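Local coordinates for protein glyoxylate reductase (Paecilomyces sp. J18, PDB 3WNV) that reduces glyoxylate, probably to glycolate with a nicotinamide cofactor, as expected of a D-isomer specific 2-hydroxyacid dehydrogenase, at residues 54-59 and 82-87; 105-110 and 304-309; 126-131 and 149-154; 263-268 and 286-291. One frame throughout, in Å; residues are numbered along the deposited sequence.

Contact 1 (54-59 and 82-87); sequences IYRSNI and ICHNGA. With SO4 (sulfate ion), chain C.
Two adjacent strands of the five-stranded parallel sheet, in what is probably the substrate-binding domain, pair I54 to S57 with I82 to N85. C83 N meets I54 O at 2.8 Å. R56 N then bonds C83 O, N85 N bonds R56 O, and N58 N reaches N85 O just past the strand end. On the face with Y55, the ring lies alongside the N85 amide, planes 81° apart, and N85 ND2 donates to Y55 OH over 3.2 Å. On the other face R56 CD rests 3.8 Å from I82 CG2, and the guanidinium plane turns to within 15° of the H84 ring, its NH1 bonded to N91. With CG anti to the backbone N (chi1 173°), H84 lays its ring beside R56 and N58; N58 OD1, itself bonded to N91 ND2, meets the ring edge 3.1 Å from H84 CE1, while H84 NE2 bonds G88 O. A leucine here would probably leave G88 O without this donor and take the ring from beside R56 NH1 and N58 OD1. Past the C-terminal strand ends A87 N, with G88 N and R244, binds a sulfate, probably from the crystallisation liquor; A87 N lies 3.0 Å from its O2, and N58 ND2 comes within 2.8 Å of sulfate O3.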
# COMPACT_ATOMS: atom_id res chain seq x y z
N ILE A 54 18.17 -6.44 9.14
CA ILE A 54 18.10 -6.40 7.69
C ILE A 54 17.21 -5.24 7.32
O ILE A 54 16.11 -5.10 7.87
CB ILE A 54 17.44 -7.68 7.14
CG1 ILE A 54 18.41 -8.86 7.21
CG2 ILE A 54 16.96 -7.46 5.68
CD1 ILE A 54 17.70 -10.21 6.84
N TYR A 55 17.65 -4.42 6.38
CA TYR A 55 16.79 -3.39 5.79
C TYR A 55 16.26 -3.97 4.51
O TYR A 55 17.05 -4.43 3.68
CB TYR A 55 17.66 -2.16 5.43
CG TYR A 55 16.90 -1.02 4.72
CD1 TYR A 55 16.38 -1.18 3.43
CD2 TYR A 55 16.76 0.22 5.33
CE1 TYR A 55 15.68 -0.12 2.77
CE2 TYR A 55 16.07 1.27 4.71
CZ TYR A 55 15.53 1.08 3.43
OH TYR A 55 14.89 2.13 2.82
N ARG A 56 14.93 -3.91 4.29
CA ARG A 56 14.41 -4.31 2.99
C ARG A 56 13.26 -3.41 2.64
O ARG A 56 12.78 -2.63 3.48
CB ARG A 56 13.96 -5.79 3.01
CG ARG A 56 12.69 -6.04 3.82
CD ARG A 56 12.25 -7.50 3.70
NE ARG A 56 11.87 -7.86 2.31
CZ ARG A 56 10.63 -7.71 1.81
NH1 ARG A 56 9.65 -7.18 2.54
NH2 ARG A 56 10.37 -8.12 0.56
N SER A 57 12.77 -3.54 1.41
CA SER A 57 11.62 -2.73 0.98
C SER A 57 10.62 -3.51 0.12
O SER A 57 10.92 -4.61 -0.35
CB SER A 57 12.11 -1.54 0.18
OG SER A 57 12.80 -1.99 -0.99
N ASN A 58 9.45 -2.92 -0.13
CA ASN A 58 8.51 -3.56 -1.06
C ASN A 58 9.14 -3.72 -2.43
O ASN A 58 9.05 -4.79 -3.05
CB ASN A 58 7.19 -2.78 -1.13
CG ASN A 58 6.26 -3.11 0.03
OD1 ASN A 58 6.19 -4.26 0.51
ND2 ASN A 58 5.53 -2.11 0.49
N ILE A 59 9.84 -2.70 -2.91
CA ILE A 59 10.47 -2.83 -4.23
C ILE A 59 11.51 -3.94 -4.29
O ILE A 59 11.64 -4.62 -5.33
CB ILE A 59 11.08 -1.47 -4.67
CG1 ILE A 59 9.95 -0.51 -5.01
CG2 ILE A 59 11.93 -1.64 -5.87
CD1 ILE A 59 10.43 0.91 -5.21
N ILE A 82 13.95 -7.22 11.13
CA ILE A 82 13.82 -6.89 9.73
C ILE A 82 13.07 -5.60 9.70
O ILE A 82 11.94 -5.50 10.22
CB ILE A 82 13.00 -7.93 8.96
CG1 ILE A 82 13.75 -9.24 8.92
CG2 ILE A 82 12.74 -7.46 7.49
CD1 ILE A 82 12.81 -10.38 8.44
N CYS A 83 13.71 -4.59 9.15
CA CYS A 83 13.14 -3.27 9.09
C CYS A 83 12.73 -3.01 7.66
O CYS A 83 13.56 -2.89 6.76
CB CYS A 83 14.15 -2.24 9.61
SG CYS A 83 14.59 -2.58 11.38
N HIS A 84 11.41 -2.94 7.45
CA HIS A 84 10.80 -2.93 6.14
C HIS A 84 10.31 -1.54 5.72
O HIS A 84 9.66 -0.82 6.49
CB HIS A 84 9.60 -3.91 6.18
CG HIS A 84 8.75 -3.91 4.93
ND1 HIS A 84 9.11 -4.57 3.77
CD2 HIS A 84 7.57 -3.29 4.67
CE1 HIS A 84 8.15 -4.40 2.86
NE2 HIS A 84 7.22 -3.61 3.38
N ASN A 85 10.64 -1.17 4.49
CA ASN A 85 10.21 0.10 3.91
C ASN A 85 8.88 -0.14 3.22
O ASN A 85 8.80 -0.77 2.15
CB ASN A 85 11.27 0.62 2.95
CG ASN A 85 10.90 1.98 2.40
OD1 ASN A 85 9.73 2.33 2.38
ND2 ASN A 85 11.88 2.74 1.96
N GLY A 86 7.83 0.35 3.85
CA GLY A 86 6.49 0.19 3.26
C GLY A 86 5.43 0.15 4.35
O GLY A 86 5.70 -0.33 5.43
N ALA A 87 4.23 0.68 4.09
CA ALA A 87 3.20 0.61 5.12
C ALA A 87 2.53 -0.76 5.01
O ALA A 87 2.00 -1.27 5.98
CB ALA A 87 2.14 1.72 4.90
S SO4 C . 2.99 0.69 0.62
O1 SO4 C . 1.94 0.47 -0.36
O2 SO4 C . 2.54 1.55 1.71
O3 SO4 C . 3.29 -0.65 1.22
O4 SO4 C . 4.15 1.30 -0.00

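Contact 2 (105-110 and 304-309)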
# COMPACT_ATOMS: atom_id res chain seq x y z
N SER A 105 9.58 -4.21 11.70
CA SER A 105 8.98 -2.88 11.67
C SER A 105 8.56 -2.52 10.26
O SER A 105 9.06 -3.08 9.28
CB SER A 105 9.96 -1.84 12.27
OG SER A 105 11.07 -1.66 11.42
N SER A 106 7.58 -1.61 10.12
CA SER A 106 7.16 -1.15 8.79
C SER A 106 7.18 0.36 8.86
O SER A 106 7.75 0.91 9.82
CB SER A 106 5.72 -1.61 8.48
OG SER A 106 4.91 -1.30 9.60
N THR A 107 6.57 1.01 7.88
CA THR A 107 6.52 2.48 7.85
C THR A 107 5.09 3.00 7.76
O THR A 107 4.67 3.43 6.68
CB THR A 107 7.31 3.06 6.68
OG1 THR A 107 6.76 2.60 5.43
CG2 THR A 107 8.78 2.65 6.78
N PRO A 108 4.42 3.08 8.93
CA PRO A 108 3.05 3.60 9.13
C PRO A 108 2.97 5.08 9.57
O PRO A 108 3.69 5.49 10.40
CB PRO A 108 2.57 2.78 10.33
CG PRO A 108 3.82 2.69 11.15
CD PRO A 108 4.87 2.33 10.12
N ILE A 109 2.16 5.90 8.91
CA ILE A 109 2.19 7.34 9.15
C ILE A 109 3.22 8.19 8.42
O ILE A 109 3.17 9.36 8.58
CB ILE A 109 2.47 7.75 10.59
CG1 ILE A 109 1.76 6.88 11.62
CG2 ILE A 109 2.07 9.21 10.76
CD1 ILE A 109 1.86 7.49 13.02
N ALA A 110 4.01 7.64 7.54
CA ALA A 110 4.80 8.33 6.57
C ALA A 110 4.10 8.30 5.21
O ALA A 110 4.26 9.18 4.46
CB ALA A 110 6.15 7.76 6.49
N GLU A 304 12.24 5.99 3.98
CA GLU A 304 13.62 5.54 4.26
C GLU A 304 14.16 5.93 5.64
O GLU A 304 14.78 5.08 6.31
CB GLU A 304 14.57 5.96 3.15
CG GLU A 304 14.28 5.23 1.87
CD GLU A 304 15.23 5.55 0.74
OE1 GLU A 304 15.96 6.57 0.79
OE2 GLU A 304 15.22 4.78 -0.24
N LEU A 305 13.98 7.18 6.04
CA LEU A 305 14.50 7.66 7.33
C LEU A 305 13.85 6.92 8.50
O LEU A 305 14.52 6.61 9.49
CB LEU A 305 14.34 9.17 7.47
CG LEU A 305 15.22 10.01 6.55
CD1 LEU A 305 14.90 11.49 6.72
CD2 LEU A 305 16.69 9.77 6.82
N LEU A 306 12.55 6.64 8.37
CA LEU A 306 11.83 5.88 9.39
C LEU A 306 12.37 4.46 9.53
O LEU A 306 12.56 3.97 10.64
CB LEU A 306 10.31 5.85 9.10
CG LEU A 306 9.42 5.14 10.14
CD1 LEU A 306 9.63 5.67 11.57
CD2 LEU A 306 8.00 5.31 9.69
N VAL A 307 12.66 3.80 8.41
CA VAL A 307 13.27 2.48 8.48
C VAL A 307 14.64 2.53 9.14
O VAL A 307 14.99 1.68 9.97
CB VAL A 307 13.39 1.85 7.07
CG1 VAL A 307 13.87 0.39 7.17
CG2 VAL A 307 12.04 1.90 6.36
N LEU A 308 15.43 3.56 8.80
CA LEU A 308 16.80 3.62 9.29
C LEU A 308 16.79 3.97 10.77
O LEU A 308 17.66 3.55 11.51
CB LEU A 308 17.64 4.58 8.44
CG LEU A 308 17.93 4.01 7.03
CD1 LEU A 308 18.40 5.10 6.07
CD2 LEU A 308 18.94 2.86 7.08
N ASN A 309 15.79 4.76 11.20
CA ASN A 309 15.65 5.06 12.62
C ASN A 309 15.22 3.84 13.44
O ASN A 309 15.67 3.67 14.58
CB ASN A 309 14.71 6.25 12.83
CG ASN A 309 15.39 7.58 12.52
OD1 ASN A 309 16.57 7.71 12.74
ND2 ASN A 309 14.64 8.54 11.98
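L306 has CG opposite its backbone N (chi1 -177°), which sets CD2 up against the backbone of T107. T107 for its part has chi1 at 61°, which tucks OG1 between the backbone N and the carbonyl carbon and turns the CG2 methyl to the helix. L306 CD2 lies 3.7 Å from T107 CA and 3.8 Å from T107 CB, the two side chains sliding past each other in opposite directions. The same methyl is bordered by P108 CD at 4.3 Å and by A110 CB at 4.4 Å, so the loop curls round one leucine branch. One residue on, V307 CG2 presses on T107 CG2 at 3.4 Å, closer than methyls normally sit. This is helix-on-loop packing: 105-110 runs from the edge strand 103-105 toward helix 112-127, which leads into the NAD-binding domain, and helix 297-317 is the later element that brings the chain back to lie over the first sheet. V307 also touches Y55 and C83 of that sheet, and E304 points away from the loop, its carboxylate accepting the N-H groups of V13 and H14. The side chains that meet across this contact do so through carbon. The hydroxyl of T107 turns instead to the strand side, where OG1 takes a weak hydrogen bond from G86 N.

Contact 3 (126-131 and 149-154)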
# COMPACT_ATOMS: atom_id res chain seq x y z
N ALA A 126 -11.95 10.08 -11.78
CA ALA A 126 -12.97 9.05 -12.08
C ALA A 126 -14.33 9.71 -12.24
O ALA A 126 -15.09 9.36 -13.16
CB ALA A 126 -12.98 8.02 -10.98
N LEU A 127 -14.62 10.68 -11.38
CA LEU A 127 -15.90 11.39 -11.47
C LEU A 127 -16.01 12.28 -12.69
O LEU A 127 -17.14 12.60 -13.09
CB LEU A 127 -16.10 12.26 -10.23
CG LEU A 127 -16.38 11.53 -8.91
CD1 LEU A 127 -16.20 12.49 -7.77
CD2 LEU A 127 -17.79 10.98 -8.89
N ARG A 128 -14.89 12.72 -13.25
CA ARG A 128 -14.89 13.49 -14.51
C ARG A 128 -14.61 12.60 -15.72
O ARG A 128 -14.61 13.11 -16.87
CB ARG A 128 -13.82 14.63 -14.48
CG ARG A 128 -13.98 15.66 -13.34
CD ARG A 128 -15.37 16.27 -13.40
NE ARG A 128 -15.49 17.42 -12.50
CZ ARG A 128 -15.40 18.70 -12.88
NH1 ARG A 128 -15.20 19.01 -14.16
NH2 ARG A 128 -15.52 19.67 -11.97
N GLN A 129 -14.34 11.31 -15.48
CA GLN A 129 -13.80 10.39 -16.53
C GLN A 129 -12.71 11.11 -17.33
O GLN A 129 -12.73 11.21 -18.58
CB GLN A 129 -14.93 9.80 -17.41
CG GLN A 129 -16.04 9.22 -16.53
CD GLN A 129 -17.14 8.51 -17.28
OE1 GLN A 129 -17.16 8.50 -18.51
NE2 GLN A 129 -18.05 7.88 -16.53
N ALA A 130 -11.74 11.61 -16.58
CA ALA A 130 -10.82 12.62 -17.09
C ALA A 130 -9.84 12.12 -18.14
O ALA A 130 -9.19 12.93 -18.80
CB ALA A 130 -10.04 13.27 -15.93
N TYR A 131 -9.68 10.81 -18.27
CA TYR A 131 -8.80 10.30 -19.32
C TYR A 131 -9.28 10.73 -20.71
O TYR A 131 -8.48 10.96 -21.61
CB TYR A 131 -8.61 8.76 -19.22
CG TYR A 131 -7.61 8.22 -20.24
CD1 TYR A 131 -6.25 8.50 -20.12
CD2 TYR A 131 -8.04 7.47 -21.33
CE1 TYR A 131 -5.32 8.01 -21.08
CE2 TYR A 131 -7.14 6.98 -22.29
CZ TYR A 131 -5.77 7.25 -22.14
OH TYR A 131 -4.88 6.77 -23.07
N GLY A 149 -19.27 15.22 -16.07
CA GLY A 149 -18.94 14.46 -14.87
C GLY A 149 -19.92 14.79 -13.76
O GLY A 149 -20.99 15.37 -13.97
N HIS A 150 -19.59 14.34 -12.56
CA HIS A 150 -20.39 14.62 -11.37
C HIS A 150 -19.55 15.29 -10.29
O HIS A 150 -18.35 14.99 -10.14
CB HIS A 150 -20.91 13.29 -10.82
CG HIS A 150 -22.03 12.73 -11.62
ND1 HIS A 150 -23.33 13.21 -11.53
CD2 HIS A 150 -22.05 11.78 -12.59
CE1 HIS A 150 -24.10 12.56 -12.39
NE2 HIS A 150 -23.35 11.68 -13.04
N ASP A 151 -20.17 16.19 -9.54
CA ASP A 151 -19.48 16.86 -8.44
C ASP A 151 -19.48 15.95 -7.25
O ASP A 151 -20.46 15.23 -7.03
CB ASP A 151 -20.23 18.12 -8.03
CG ASP A 151 -20.22 19.17 -9.13
OD1 ASP A 151 -19.25 19.20 -9.93
OD2 ASP A 151 -21.19 19.94 -9.19
N PRO A 152 -18.40 15.96 -6.48
CA PRO A 152 -18.42 15.21 -5.22
C PRO A 152 -19.24 15.88 -4.14
O PRO A 152 -19.64 15.21 -3.17
CB PRO A 152 -16.95 15.20 -4.80
CG PRO A 152 -16.33 16.39 -5.47
CD PRO A 152 -17.07 16.55 -6.78
N ASN A 153 -19.50 17.18 -4.28
CA ASN A 153 -20.33 17.89 -3.30
C ASN A 153 -21.65 17.16 -2.95
O ASN A 153 -22.41 16.76 -3.83
CB ASN A 153 -20.63 19.33 -3.80
CG ASN A 153 -21.24 20.20 -2.74
OD1 ASN A 153 -20.83 20.16 -1.60
ND2 ASN A 153 -22.26 20.99 -3.10
N GLY A 154 -21.92 17.01 -1.65
CA GLY A 154 -23.13 16.37 -1.18
C GLY A 154 -23.16 14.85 -1.29
O GLY A 154 -24.15 14.24 -0.88
O HOH W 1 -15.84 16.22 -9.96
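L127 closes its helix against the loop at H150 and P152, and every atom along its side chain finds something there. CB sits 3.5 Å from H150 O. CG, placed beside the backbone N by a chi1 of -70°, passes the same oxygen a little farther off. There the chain forks: CD1 continues to P152, 4.1 Å from its CB, while CD2 turns toward H150, 4.3 Å from its CB. The backbone carbonyl of L127 accepts H150 N, its O 3.1 Å from that nitrogen, with the donor tilted 33° from the carbonyl plane. G149 comes so near this carbonyl and R128 CD that a CB on it would collide with both. R128 adds a solvent link: one water accepts from R128 NE at 2.8 Å and donates to H150 O at 2.8 Å. The guanidinium is also near D151, but its NH2 stays 4.3 Å from D151 OD1, beyond a salt bridge. The chain leaves the helix at Q129 through a Schellman motif. The contact thus ties the C-terminal end of helix 112-127 to the surface loop leading into strand 156-160 of the NAD-binding domain, with L127 also touching V238 of strand 237-241.

Contact 4 (263-268 and 286-291); sequences ASVGLD and AMLLPH
L288 drops its CD2 methyl onto the flank of L267, against CB, CG and CD1, 3.9 Å from L267 CB and 4.0 Å from L267 CD1, the two leucines lying side by side and pointing the same way. V265 CG2 borders that methyl at 4.4 Å and packs on A286 CB at 3.8 Å, a valine branch set between the alanine and the leucine. On the other face G266 has no side chain to match M287. The methionine starts out there, then bends at chi2 (73°) and leads off toward F121 and L122 of helix 112-127. These strands, with helix 278-281 between them, form a beta-alpha-beta unit at one edge of the seven-stranded parallel Rossmann sheet. M287 N bonds V265 O at 2.8 Å, L267 N bonds M287 O, and L289 N bonds L267 O. Beyond the last bond the chain turns at P290, the centre of an inverse gamma turn, and wraps round D268. A chi1 of -165° turns the D268 carboxylate to the 286-291 chain, with OD1 3.3 Å from L289 CB and its oxygens accepting I292 N and G293 N. Were the carboxylate lost to an alanine here, those two N-H groups would probably be left without acceptors and the turn less fixed. The H291 ring stands across the carboxylate at 81°, and its ND1 bonds E273, consistent with the catalytic histidine-glutamate pair of this family.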
# COMPACT_ATOMS: atom_id res chain seq x y z
N ALA A 263 -19.80 3.05 -12.50
CA ALA A 263 -19.69 4.12 -13.48
C ALA A 263 -18.23 4.34 -13.89
O ALA A 263 -17.89 4.54 -15.07
CB ALA A 263 -20.31 5.40 -12.93
N SER A 264 -17.33 4.30 -12.91
CA SER A 264 -15.93 4.56 -13.16
C SER A 264 -15.11 4.04 -12.00
O SER A 264 -15.67 3.71 -10.95
CB SER A 264 -15.65 6.05 -13.34
OG SER A 264 -14.29 6.23 -13.75
N VAL A 265 -13.81 3.93 -12.20
CA VAL A 265 -12.91 3.59 -11.11
C VAL A 265 -11.71 4.52 -11.15
O VAL A 265 -11.35 5.05 -12.19
CB VAL A 265 -12.39 2.15 -11.13
CG1 VAL A 265 -13.55 1.13 -10.93
CG2 VAL A 265 -11.64 1.86 -12.46
N GLY A 266 -11.12 4.70 -9.98
CA GLY A 266 -9.90 5.49 -9.82
C GLY A 266 -8.90 4.59 -9.12
O GLY A 266 -8.95 4.45 -7.89
N LEU A 267 -8.00 3.99 -9.88
CA LEU A 267 -7.10 2.96 -9.32
C LEU A 267 -5.64 3.34 -9.38
O LEU A 267 -5.20 3.90 -10.37
CB LEU A 267 -7.27 1.64 -10.11
CG LEU A 267 -8.73 1.14 -10.17
CD1 LEU A 267 -8.76 -0.14 -10.98
CD2 LEU A 267 -9.33 0.90 -8.77
N ASP A 268 -4.87 2.92 -8.36
CA ASP A 268 -3.44 3.09 -8.34
C ASP A 268 -2.84 1.72 -8.21
O ASP A 268 -1.65 1.54 -8.35
CB ASP A 268 -3.05 3.93 -7.13
CG ASP A 268 -1.61 4.47 -7.21
OD1 ASP A 268 -1.19 4.91 -8.32
OD2 ASP A 268 -0.94 4.46 -6.16
N ALA A 286 -12.29 4.84 -17.09
CA ALA A 286 -11.51 4.59 -15.88
C ALA A 286 -10.39 5.62 -15.70
O ALA A 286 -9.90 6.19 -16.67
CB ALA A 286 -10.92 3.19 -15.92
N MET A 287 -9.98 5.86 -14.46
CA MET A 287 -8.83 6.73 -14.20
C MET A 287 -7.76 5.88 -13.55
O MET A 287 -7.99 5.36 -12.45
CB MET A 287 -9.24 7.87 -13.27
CG MET A 287 -8.08 8.83 -13.02
SD MET A 287 -7.71 9.88 -14.47
CE MET A 287 -6.15 10.66 -14.03
N LEU A 288 -6.63 5.70 -14.23
CA LEU A 288 -5.66 4.65 -13.84
C LEU A 288 -4.26 5.23 -13.71
O LEU A 288 -3.77 5.93 -14.62
CB LEU A 288 -5.61 3.57 -14.91
CG LEU A 288 -6.93 2.86 -15.23
CD1 LEU A 288 -6.75 1.76 -16.25
CD2 LEU A 288 -7.56 2.27 -13.94
N LEU A 289 -3.61 4.90 -12.59
CA LEU A 289 -2.18 5.22 -12.37
C LEU A 289 -1.39 3.95 -12.06
O LEU A 289 -1.94 2.97 -11.54
CB LEU A 289 -2.04 6.22 -11.21
CG LEU A 289 -2.61 7.63 -11.50
CD1 LEU A 289 -2.58 8.46 -10.21
CD2 LEU A 289 -1.78 8.33 -12.59
N PRO A 290 -0.09 3.95 -12.39
CA PRO A 290 0.73 2.73 -12.14
C PRO A 290 1.40 2.72 -10.78
O PRO A 290 2.65 2.76 -10.66
CB PRO A 290 1.77 2.78 -13.25
CG PRO A 290 1.98 4.32 -13.49
CD PRO A 290 0.57 4.92 -13.29
N HIS A 291 0.57 2.72 -9.75
CA HIS A 291 1.02 2.66 -8.36
C HIS A 291 2.05 3.71 -8.02
O HIS A 291 3.17 3.36 -7.59
CB HIS A 291 1.55 1.23 -8.04
CG HIS A 291 1.42 0.86 -6.61
ND1 HIS A 291 1.54 -0.44 -6.16
CD2 HIS A 291 1.14 1.61 -5.50
CE1 HIS A 291 1.38 -0.47 -4.85
NE2 HIS A 291 1.12 0.76 -4.43

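Contacts 1 and 4 are the buried ones, each a pair of neighbouring parallel strands, but in different sheets and on opposite sides of the chain's centre. Contact 2 is partly buried and its side-chain contacts are apolar; it touches contact 1, where G86 O meets T107 N. Contact 3 lies at the surface, its centre about 24 Å from the chain's centre, and combines one backbone bond, a water bridge and the packing of one leucine, while A126 of its helix end packs on V265 of contact 4. Polar side chains gather at the strand ends of contacts 1 and 4, whose nearest atoms are about 7 Å apart, and a bound sulfate sits near both, between the two domains.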